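PDB 6IYT: type I modular polyketide synthase from Streptomyces albus subsp. albus, which probably loads an ethylmalonyl-type extender unit from coenzyme A onto an acyl carrier protein during assembly of the polyether salinomycin. Local coordinates for residues A[135-138]-A[139-143]; A[164-167]-A[168-172]; A[366-369]-A[370-374]; A[400-403]-A[404-408]. All coordinates share one frame; numbering follows the deposited sequence.

Contact 1 (A[135-138]-A[139-143]); sequences MAVE and LLDSS
Ala136 and Leu140 meet on the buried face of a short helix: Leu140 N donates a nearly straight bond to Ala136 O (2.9 Å, 162°), while Leu140 CG lies 3.3 Å from the same Ala136 O. Ala136 stands at the N-cap, and its carbonyl starts the i to i+4 pattern. The next bond in the series is longer and more bent, from Asp141 N to Val137 O at 3.2 Å.

The side turned toward helix 165-170 is looser. Val137 and Asp141 run side by side, yet Val137 CG1 comes only within 3.9 Å of Asp141 OD2, and the exposed carboxylate has its main partner elsewhere, a salt bridge to Arg170. Glu138 stretches its chain outward to the solvent. Its carbonyl, by contrast, is gripped closely: with chi1 at 61°, Ser142 OG sits between its own backbone N and carbonyl carbon and donates to Glu138 O at 2.7 Å, a serine side chain folded back onto the preceding turn.

The helix is wedged among four others. Leu139 faces Leu195 of helix 181-200 and Val431 of helix 428-439, Leu140 packs on Phe146 and Phe150 of helix 144-158, and Val137 touches helix 165-170.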
loop_
_atom_site.group_PDB
_atom_site.type_symbol
_atom_site.label_atom_id
_atom_site.label_comp_id
_atom_site.label_asym_id
_atom_site.label_seq_id
_atom_site.Cartn_x
_atom_site.Cartn_y
_atom_site.Cartn_z
ATOM N N MET A 135 0.473 -3.645 13.585
ATOM C CA MET A 135 1.043 -3.682 12.215
ATOM C C MET A 135 2.585 -3.677 12.228
ATOM O O MET A 135 3.213 -3.047 13.085
ATOM C CB MET A 135 0.535 -2.488 11.379
ATOM C CG MET A 135 1.034 -1.133 11.866
ATOM S SD MET A 135 0.371 0.190 10.849
ATOM C CE MET A 135 1.326 -0.027 9.367
ATOM N N ALA A 136 3.164 -4.404 11.277
ATOM C CA ALA A 136 4.621 -4.410 10.987
ATOM C C ALA A 136 5.457 -5.299 11.895
ATOM O O ALA A 136 6.556 -5.666 11.533
ATOM C CB ALA A 136 5.202 -3.001 10.958
ATOM N N VAL A 137 4.956 -5.591 13.091
ATOM C CA VAL A 137 5.726 -6.357 14.064
ATOM C C VAL A 137 6.095 -7.735 13.506
ATOM O O VAL A 137 7.218 -8.150 13.583
ATOM C CB VAL A 137 4.956 -6.546 15.399
ATOM C CG1 VAL A 137 5.784 -7.392 16.360
ATOM C CG2 VAL A 137 4.636 -5.207 16.014
ATOM N N GLU A 138 5.128 -8.434 12.959
ATOM C CA GLU A 138 5.358 -9.800 12.548
ATOM C C GLU A 138 6.244 -9.819 11.320
ATOM O O GLU A 138 7.105 -10.673 11.192
ATOM C CB GLU A 138 4.048 -10.520 12.260
ATOM C CG GLU A 138 4.239 -11.996 11.970
ATOM C CD GLU A 138 2.928 -12.712 11.668
ATOM O OE1 GLU A 138 2.987 -13.878 11.171
ATOM O OE2 GLU A 138 1.848 -12.069 11.826
ATOM N N LEU A 139 6.182 -8.751 10.521
ATOM C CA LEU A 139 7.034 -8.678 9.345
ATOM C C LEU A 139 8.487 -8.271 9.685
ATOM O O LEU A 139 9.425 -8.850 9.171
ATOM C CB LEU A 139 6.423 -7.744 8.296
ATOM C CG LEU A 139 6.946 -7.933 6.891
ATOM C CD1 LEU A 139 6.745 -9.367 6.428
ATOM C CD2 LEU A 139 6.287 -6.952 5.938
ATOM N N LEU A 140 8.660 -7.434 10.709
ATOM C CA LEU A 140 9.969 -7.186 11.224
ATOM C C LEU A 140 10.617 -8.489 11.668
ATOM O O LEU A 140 11.801 -8.681 11.455
ATOM C CB LEU A 140 9.945 -6.209 12.392
ATOM C CG LEU A 140 9.689 -4.711 12.075
ATOM C CD1 LEU A 140 9.535 -3.961 13.378
ATOM C CD2 LEU A 140 10.773 -4.082 11.259
ATOM N N ASP A 141 9.833 -9.365 12.303
ATOM C CA ASP A 141 10.378 -10.581 12.901
ATOM C C ASP A 141 10.693 -11.628 11.878
ATOM O O ASP A 141 11.520 -12.506 12.123
ATOM C CB ASP A 141 9.402 -11.154 13.914
ATOM C CG ASP A 141 9.288 -10.297 15.152
ATOM O OD1 ASP A 141 10.246 -9.563 15.447
ATOM O OD2 ASP A 141 8.222 -10.345 15.809
ATOM N N SER A 142 10.027 -11.560 10.722
ATOM C CA SER A 142 10.008 -12.682 9.788
ATOM C C SER A 142 10.633 -12.370 8.422
ATOM O O SER A 142 10.855 -13.284 7.628
ATOM C CB SER A 142 8.584 -13.169 9.585
ATOM O OG SER A 142 7.780 -12.125 9.047
ATOM N N SER A 143 10.942 -11.090 8.168
ATOM C CA SER A 143 11.520 -10.658 6.867
ATOM C C SER A 143 12.738 -9.762 7.061
ATOM O O SER A 143 12.599 -8.563 7.273
ATOM C CB SER A 143 10.449 -9.901 6.019
ATOM O OG SER A 143 11.007 -9.401 4.816
#

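Contact 2 (A[164-167]-A[168-172]); sequences SVES and VVRGA
The guanidinium of Arg170 is met by Glu166 at its edge, with Glu166 OE2 almost exactly in the guanidinium plane. Two nitrogens of that edge converge on this single oxygen, Arg170 NE at 3.0 Å and Arg170 NH1 at 3.1 Å from Glu166 OE2, so the salt bridge is side-on and forked. The carboxylate is turned 38° against the guanidinium: NE arrives on the anti side of OE2, somewhat out of the carboxylate plane, whereas NH1 comes nearly end-on to the C-O bond. Both chains climb the same face of the helix one turn apart. Arg170 is extended from CG to NE, which carries NE past the aliphatic part of its partner, 3.5 Å from Glu166 CG.

The ends of this short helix are closed in classic ways. At the start, Ser164 is the N-cap, its OG accepting from Ser167 N at 3.1 Å. At the finish, Gly171 takes up positive phi in a Schellman motif, and Ala172 N reaches back to Ser167 O (2.9 Å, 168°). On the buried side, Val165 CG1 and Val169 CG2 line up 4.5 Å apart, facing helix 181-200.

Arg170 NH1 has a second anion, Asp141 on helix 137-142. A cation shared by two carboxylates should favour the charged form of both acids, and it links the i, i+4 pair to the neighbouring helix.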
loop_
_atom_site.group_PDB
_atom_site.type_symbol
_atom_site.label_atom_id
_atom_site.label_comp_id
_atom_site.label_asym_id
_atom_site.label_seq_id
_atom_site.Cartn_x
_atom_site.Cartn_y
_atom_site.Cartn_z
ATOM N N SER A 164 11.985 5.888 19.460
ATOM C CA SER A 164 12.447 4.864 18.499
ATOM C C SER A 164 11.248 4.334 17.712
ATOM O O SER A 164 10.252 3.881 18.308
ATOM C CB SER A 164 13.098 3.690 19.261
ATOM O OG SER A 164 13.097 2.477 18.462
ATOM N N VAL A 165 11.328 4.412 16.385
ATOM C CA VAL A 165 10.238 3.948 15.526
ATOM C C VAL A 165 9.925 2.463 15.737
ATOM O O VAL A 165 8.740 2.072 15.870
ATOM C CB VAL A 165 10.525 4.214 14.031
ATOM C CG1 VAL A 165 9.317 3.828 13.181
ATOM C CG2 VAL A 165 10.869 5.680 13.814
ATOM N N GLU A 166 10.958 1.627 15.788
ATOM C CA GLU A 166 10.733 0.205 16.084
ATOM C C GLU A 166 10.066 -0.020 17.445
ATOM O O GLU A 166 9.108 -0.830 17.566
ATOM C CB GLU A 166 12.041 -0.578 16.015
ATOM C CG GLU A 166 11.854 -2.061 16.273
ATOM C CD GLU A 166 13.072 -2.905 15.910
ATOM O OE1 GLU A 166 14.200 -2.345 15.799
ATOM O OE2 GLU A 166 12.903 -4.153 15.815
ATOM N N SER A 167 10.514 0.703 18.465
ATOM C CA SER A 167 9.924 0.518 19.812
ATOM C C SER A 167 8.440 0.888 19.798
ATOM O O SER A 167 7.627 0.274 20.471
ATOM C CB SER A 167 10.651 1.351 20.863
ATOM O OG SER A 167 11.994 0.942 20.996
ATOM N N VAL A 168 8.115 1.975 19.123
ATOM C CA VAL A 168 6.750 2.417 19.040
ATOM C C VAL A 168 5.901 1.392 18.296
ATOM O O VAL A 168 4.798 1.004 18.752
ATOM C CB VAL A 168 6.654 3.818 18.369
ATOM C CG1 VAL A 168 5.246 4.090 17.898
ATOM C CG2 VAL A 168 7.070 4.887 19.353
ATOM N N VAL A 169 6.442 0.889 17.192
ATOM C CA VAL A 169 5.779 -0.130 16.420
ATOM C C VAL A 169 5.551 -1.405 17.229
ATOM O O VAL A 169 4.464 -2.011 17.163
ATOM C CB VAL A 169 6.582 -0.439 15.145
ATOM C CG1 VAL A 169 6.231 -1.799 14.586
ATOM C CG2 VAL A 169 6.333 0.653 14.119
ATOM N N ARG A 170 6.519 -1.748 18.078
ATOM C CA ARG A 170 6.401 -2.950 18.931
ATOM C C ARG A 170 5.610 -2.679 20.240
ATOM O O ARG A 170 5.318 -3.607 21.003
ATOM C CB ARG A 170 7.785 -3.489 19.266
ATOM C CG ARG A 170 8.553 -4.014 18.062
ATOM C CD ARG A 170 9.856 -4.651 18.479
ATOM N NE ARG A 170 10.599 -5.186 17.344
ATOM C CZ ARG A 170 10.411 -6.384 16.811
ATOM N NH1 ARG A 170 11.151 -6.769 15.775
ATOM N NH2 ARG A 170 9.463 -7.183 17.265
ATOM N N GLY A 171 5.202 -1.434 20.452
ATOM C CA GLY A 171 4.461 -1.059 21.657
ATOM C C GLY A 171 5.251 -1.285 22.922
ATOM O O GLY A 171 4.703 -1.794 23.925
ATOM N N ALA A 172 6.542 -1.021 22.866
ATOM C CA ALA A 172 7.394 -1.184 24.020
ATOM C C ALA A 172 6.888 -0.287 25.164
ATOM O O ALA A 172 6.239 0.730 24.936
ATOM C CB ALA A 172 8.827 -0.846 23.670
#

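Contact 3 (A[366-369]-A[370-374]); sequences WFEN and CRRPV
Arg372 folds back over Glu368, one turn earlier. Its CB lies 3.4 Å from Glu368 O, the carbonyl that also accepts a straight bond from Arg372 N (2.9 Å, 171°). The chain then bends at chi2 and chi3, curling round the acid: Arg372 CG and CD both brush Glu368 OE1, NE stands farther off, and NH2 returns to bond the same OE1 at 2.8 Å. NH2 comes from the syn side, tilted 25° out of the carboxylate plane, though OE1 lies near the guanidinium plane.

Here helix 363-371 ends and the chain runs on through Pro373 into strand 374-375, at an edge of the mixed sheet of the small subdomain, consistent with the ferredoxin-like part of acyltransferases. A water bridges this exit, donating to Asn369 O and Arg372 O; Arg372 O also bonds ND1 of His320, by family the probable catalytic histidine. The Asn369 amide turns toward Arg238, Glu216 and the backbone of Ser213, the probable nucleophile.

Arg371 CB sits over one face of the Phe367 ring, a CH-pi contact 4.1 Å from the centroid, while Cys370 SG approaches that ring obliquely. Arg371 NE pairs with Asp325, and Arg372 NH1 lies 3.6 Å above the plane of the Arg371 guanidinium.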
loop_
_atom_site.group_PDB
_atom_site.type_symbol
_atom_site.label_atom_id
_atom_site.label_comp_id
_atom_site.label_asym_id
_atom_site.label_seq_id
_atom_site.Cartn_x
_atom_site.Cartn_y
_atom_site.Cartn_z
ATOM N N TRP A 366 4.666 21.250 -0.633
ATOM C CA TRP A 366 4.211 20.541 0.532
ATOM C C TRP A 366 3.121 21.296 1.298
ATOM O O TRP A 366 2.204 20.668 1.821
ATOM C CB TRP A 366 5.353 20.161 1.436
ATOM C CG TRP A 366 6.272 19.174 0.804
ATOM C CD1 TRP A 366 7.551 19.405 0.378
ATOM C CD2 TRP A 366 5.926 17.864 0.340
ATOM N NE1 TRP A 366 8.020 18.335 -0.324
ATOM C CE2 TRP A 366 7.026 17.389 -0.412
ATOM C CE3 TRP A 366 4.752 17.112 0.368
ATOM C CZ2 TRP A 366 7.020 16.159 -1.034
ATOM C CZ3 TRP A 366 4.751 15.849 -0.237
ATOM C CH2 TRP A 366 5.883 15.379 -0.905
ATOM N N PHE A 367 3.069 22.626 1.134
ATOM C CA PHE A 367 1.901 23.352 1.567
ATOM C C PHE A 367 0.668 23.001 0.723
ATOM O O PHE A 367 -0.368 22.678 1.256
ATOM C CB PHE A 367 2.104 24.848 1.545
ATOM C CG PHE A 367 0.851 25.610 1.878
ATOM C CD1 PHE A 367 0.368 25.611 3.171
ATOM C CD2 PHE A 367 0.064 26.129 0.877
ATOM C CE1 PHE A 367 -0.860 26.201 3.470
ATOM C CE2 PHE A 367 -1.145 26.783 1.169
ATOM C CZ PHE A 367 -1.608 26.799 2.471
ATOM N N GLU A 368 0.796 23.059 -0.599
ATOM C CA GLU A 368 -0.328 22.726 -1.476
ATOM C C GLU A 368 -0.796 21.292 -1.232
ATOM O O GLU A 368 -1.996 21.008 -1.226
ATOM C CB GLU A 368 0.072 22.902 -2.934
ATOM C CG GLU A 368 0.341 24.347 -3.348
ATOM C CD GLU A 368 -0.883 25.224 -3.249
ATOM O OE1 GLU A 368 -1.939 24.842 -3.829
ATOM O OE2 GLU A 368 -0.772 26.338 -2.646
ATOM N N ASN A 369 0.151 20.388 -1.007
ATOM C CA ASN A 369 -0.195 18.985 -0.732
ATOM C C ASN A 369 -1.128 18.832 0.477
ATOM O O ASN A 369 -2.056 18.022 0.436
ATOM C CB ASN A 369 1.067 18.173 -0.555
ATOM C CG ASN A 369 0.819 16.825 0.068
ATOM O OD1 ASN A 369 0.828 16.685 1.321
ATOM N ND2 ASN A 369 0.723 15.817 -0.756
ATOM N N CYS A 370 -0.955 19.654 1.517
ATOM C CA CYS A 370 -1.831 19.540 2.673
ATOM C C CYS A 370 -3.014 20.492 2.666
ATOM O O CYS A 370 -3.970 20.281 3.383
ATOM C CB CYS A 370 -1.064 19.637 3.963
ATOM S SG CYS A 370 -0.366 21.237 4.343
ATOM N N ARG A 371 -3.029 21.423 1.725
ATOM C CA ARG A 371 -4.147 22.385 1.601
ATOM C C ARG A 371 -5.182 21.972 0.596
ATOM O O ARG A 371 -6.390 22.129 0.834
ATOM C CB ARG A 371 -3.603 23.783 1.257
ATOM C CG ARG A 371 -4.682 24.804 0.932
ATOM C CD ARG A 371 -5.562 25.125 2.128
ATOM N NE ARG A 371 -6.687 26.015 1.779
ATOM C CZ ARG A 371 -7.876 25.611 1.308
ATOM N NH1 ARG A 371 -8.843 26.511 1.113
ATOM N NH2 ARG A 371 -8.115 24.342 1.004
ATOM N N ARG A 372 -4.748 21.506 -0.554
ATOM C CA ARG A 372 -5.678 21.200 -1.640
ATOM C C ARG A 372 -6.341 19.858 -1.422
ATOM O O ARG A 372 -5.695 18.912 -0.980
ATOM C CB ARG A 372 -4.964 21.202 -2.960
ATOM C CG ARG A 372 -4.229 22.502 -3.245
ATOM C CD ARG A 372 -5.097 23.488 -4.034
ATOM N NE ARG A 372 -5.931 24.326 -3.180
ATOM C CZ ARG A 372 -5.532 25.481 -2.633
ATOM N NH1 ARG A 372 -6.388 26.218 -1.929
ATOM N NH2 ARG A 372 -4.286 25.887 -2.769
ATOM N N PRO A 373 -7.593 19.734 -1.856
ATOM C CA PRO A 373 -8.216 18.399 -2.004
ATOM C C PRO A 373 -7.373 17.458 -2.831
ATOM O O PRO A 373 -6.696 17.878 -3.784
ATOM C CB PRO A 373 -9.554 18.702 -2.720
ATOM C CG PRO A 373 -9.375 20.064 -3.312
ATOM C CD PRO A 373 -8.462 20.804 -2.374
ATOM N N VAL A 374 -7.387 16.201 -2.458
ATOM C CA VAL A 374 -6.613 15.173 -3.145
ATOM C C VAL A 374 -7.372 14.729 -4.398
ATOM O O VAL A 374 -8.405 14.050 -4.311
ATOM C CB VAL A 374 -6.362 13.967 -2.213
ATOM C CG1 VAL A 374 -5.345 13.006 -2.836
ATOM C CG2 VAL A 374 -5.865 14.433 -0.853
HETATM O O HOH W 1 -3.405 17.299 -1.853
#

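Contact 4 (A[400-403]-A[404-408]); sequences LTYG and ISETS
The helix begins at Thr401, just after Leu400, whose carbonyl accepts the first bond, from Ile404 N at 3.0 Å. These are the opening turns of helix 401-411, which makes the beta-alpha-beta crossover between strands 388-393 and 416-418 of the parallel sheet. Four consecutive i to i+4 bonds define them. After the first, Ser405 N meets Thr401 O in an almost linear bond (174°), and Glu406 N meets Tyr402 O at 2.9 Å; the fourth, from Thr407 N, ends on Gly403 O.

Ile404, with Thr401 and Ser405, faces the sheet. Ile404 CG1 presses to 3.2 Å from Leu400 O, and the same side chain packs on Phe391 and Ala417 of the two strands that the helix bridges and on Phe376 of helix 376-385.

On the outer face Tyr402 and Glu406 form the main side-chain contact. The tyrosine ring extends with CG anti to its backbone N (chi1 -177°), and the carboxylate comes up beside it obliquely, its plane turned 51° from the ring, with Glu406 OE2 3.2 Å from Tyr402 CE2. Glu406 holds a first torsion displaced from any staggered position, and its other oxygen, OE1, accepts from the backbone N of Arg285, a bond that probably fixes the carboxylate where it is.

Thr407 packs against helix 376-385. Its two donors both hold the carbonyl of Gly403 one turn back: Thr407 OG1 (2.8 Å) and Thr407 N (3.0 Å) bond Gly403 O, one on each side of the carbonyl plane.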
loop_
_atom_site.group_PDB
_atom_site.type_symbol
_atom_site.label_atom_id
_atom_site.label_comp_id
_atom_site.label_asym_id
_atom_site.label_seq_id
_atom_site.Cartn_x
_atom_site.Cartn_y
_atom_site.Cartn_z
ATOM N N LEU A 400 -7.042 2.323 -0.914
ATOM C CA LEU A 400 -7.348 2.953 -2.198
ATOM C C LEU A 400 -7.594 1.953 -3.335
ATOM O O LEU A 400 -8.000 2.337 -4.418
ATOM C CB LEU A 400 -6.233 3.934 -2.579
ATOM C CG LEU A 400 -6.071 5.107 -1.625
ATOM C CD1 LEU A 400 -4.822 5.941 -1.967
ATOM C CD2 LEU A 400 -7.312 5.962 -1.617
ATOM N N THR A 401 -7.404 0.672 -3.070
ATOM C CA THR A 401 -7.589 -0.345 -4.111
ATOM C C THR A 401 -9.046 -0.396 -4.574
ATOM O O THR A 401 -9.315 -0.505 -5.778
ATOM C CB THR A 401 -7.196 -1.755 -3.623
ATOM O OG1 THR A 401 -7.818 -1.994 -2.387
ATOM C CG2 THR A 401 -5.642 -1.912 -3.479
ATOM N N TYR A 402 -9.977 -0.237 -3.648
ATOM C CA TYR A 402 -11.416 -0.238 -4.015
ATOM C C TYR A 402 -11.721 0.904 -4.985
ATOM O O TYR A 402 -12.332 0.695 -6.038
ATOM C CB TYR A 402 -12.283 -0.111 -2.777
ATOM C CG TYR A 402 -13.763 -0.185 -3.075
ATOM C CD1 TYR A 402 -14.374 -1.405 -3.334
ATOM C CD2 TYR A 402 -14.542 0.975 -3.151
ATOM C CE1 TYR A 402 -15.734 -1.488 -3.574
ATOM C CE2 TYR A 402 -15.904 0.900 -3.386
ATOM C CZ TYR A 402 -16.495 -0.343 -3.580
ATOM O OH TYR A 402 -17.836 -0.432 -3.854
ATOM N N GLY A 403 -11.181 2.073 -4.688
ATOM C CA GLY A 403 -11.352 3.242 -5.542
ATOM C C GLY A 403 -10.697 3.092 -6.903
ATOM O O GLY A 403 -11.232 3.540 -7.897
ATOM N N ILE A 404 -9.537 2.449 -6.950
ATOM C CA ILE A 404 -8.876 2.216 -8.196
ATOM C C ILE A 404 -9.725 1.305 -9.095
ATOM O O ILE A 404 -9.919 1.598 -10.262
ATOM C CB ILE A 404 -7.471 1.601 -7.989
ATOM C CG1 ILE A 404 -6.566 2.632 -7.300
ATOM C CG2 ILE A 404 -6.865 1.179 -9.314
ATOM C CD1 ILE A 404 -5.323 2.031 -6.680
ATOM N N SER A 405 -10.199 0.178 -8.550
ATOM C CA SER A 405 -11.056 -0.749 -9.334
ATOM C C SER A 405 -12.336 -0.061 -9.806
ATOM O O SER A 405 -12.716 -0.169 -10.982
ATOM C CB SER A 405 -11.421 -1.977 -8.499
ATOM O OG SER A 405 -10.253 -2.597 -8.045
ATOM N N GLU A 406 -12.978 0.661 -8.900
ATOM C CA GLU A 406 -14.238 1.414 -9.237
ATOM C C GLU A 406 -14.014 2.421 -10.384
ATOM O O GLU A 406 -14.842 2.562 -11.314
ATOM C CB GLU A 406 -14.719 2.163 -7.999
ATOM C CG GLU A 406 -15.957 1.592 -7.339
ATOM C CD GLU A 406 -16.689 2.635 -6.489
ATOM O OE1 GLU A 406 -16.305 3.841 -6.536
ATOM O OE2 GLU A 406 -17.621 2.249 -5.755
ATOM N N THR A 407 -12.904 3.144 -10.317
ATOM C CA THR A 407 -12.528 4.063 -11.390
ATOM C C THR A 407 -12.239 3.321 -12.693
ATOM O O THR A 407 -12.690 3.733 -13.762
ATOM C CB THR A 407 -11.290 4.888 -10.989
ATOM O OG1 THR A 407 -11.558 5.620 -9.783
ATOM C CG2 THR A 407 -10.881 5.838 -12.092
ATOM N N SER A 408 -11.466 2.233 -12.623
ATOM C CA SER A 408 -11.170 1.447 -13.831
ATOM C C SER A 408 -12.477 0.925 -14.490
ATOM O O SER A 408 -12.602 0.938 -15.701
ATOM C CB SER A 408 -10.236 0.290 -13.526
ATOM O OG SER A 408 -10.926 -0.780 -12.932
#

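All four contacts are local, along or at the ends of single helices, so none closes a long loop; they follow in series without nesting or crossing. Contacts 1 and 2 are neighbours in space, with centres 12 Å apart, and touch directly: besides the salt bridge that joins them, Val137 CG2 packs 3.4 Å from Val169 O. They belong to the helices packed on helix 181-200. Much later in the chain, contact 3 ends a helix at the mixed sheet, and contact 4 lies on the crossover helix of the parallel sheet. Their nearest atoms are about 7 Å apart. Contact 1 and contacts 3 and 4 lie on opposite sides of the chain's centre.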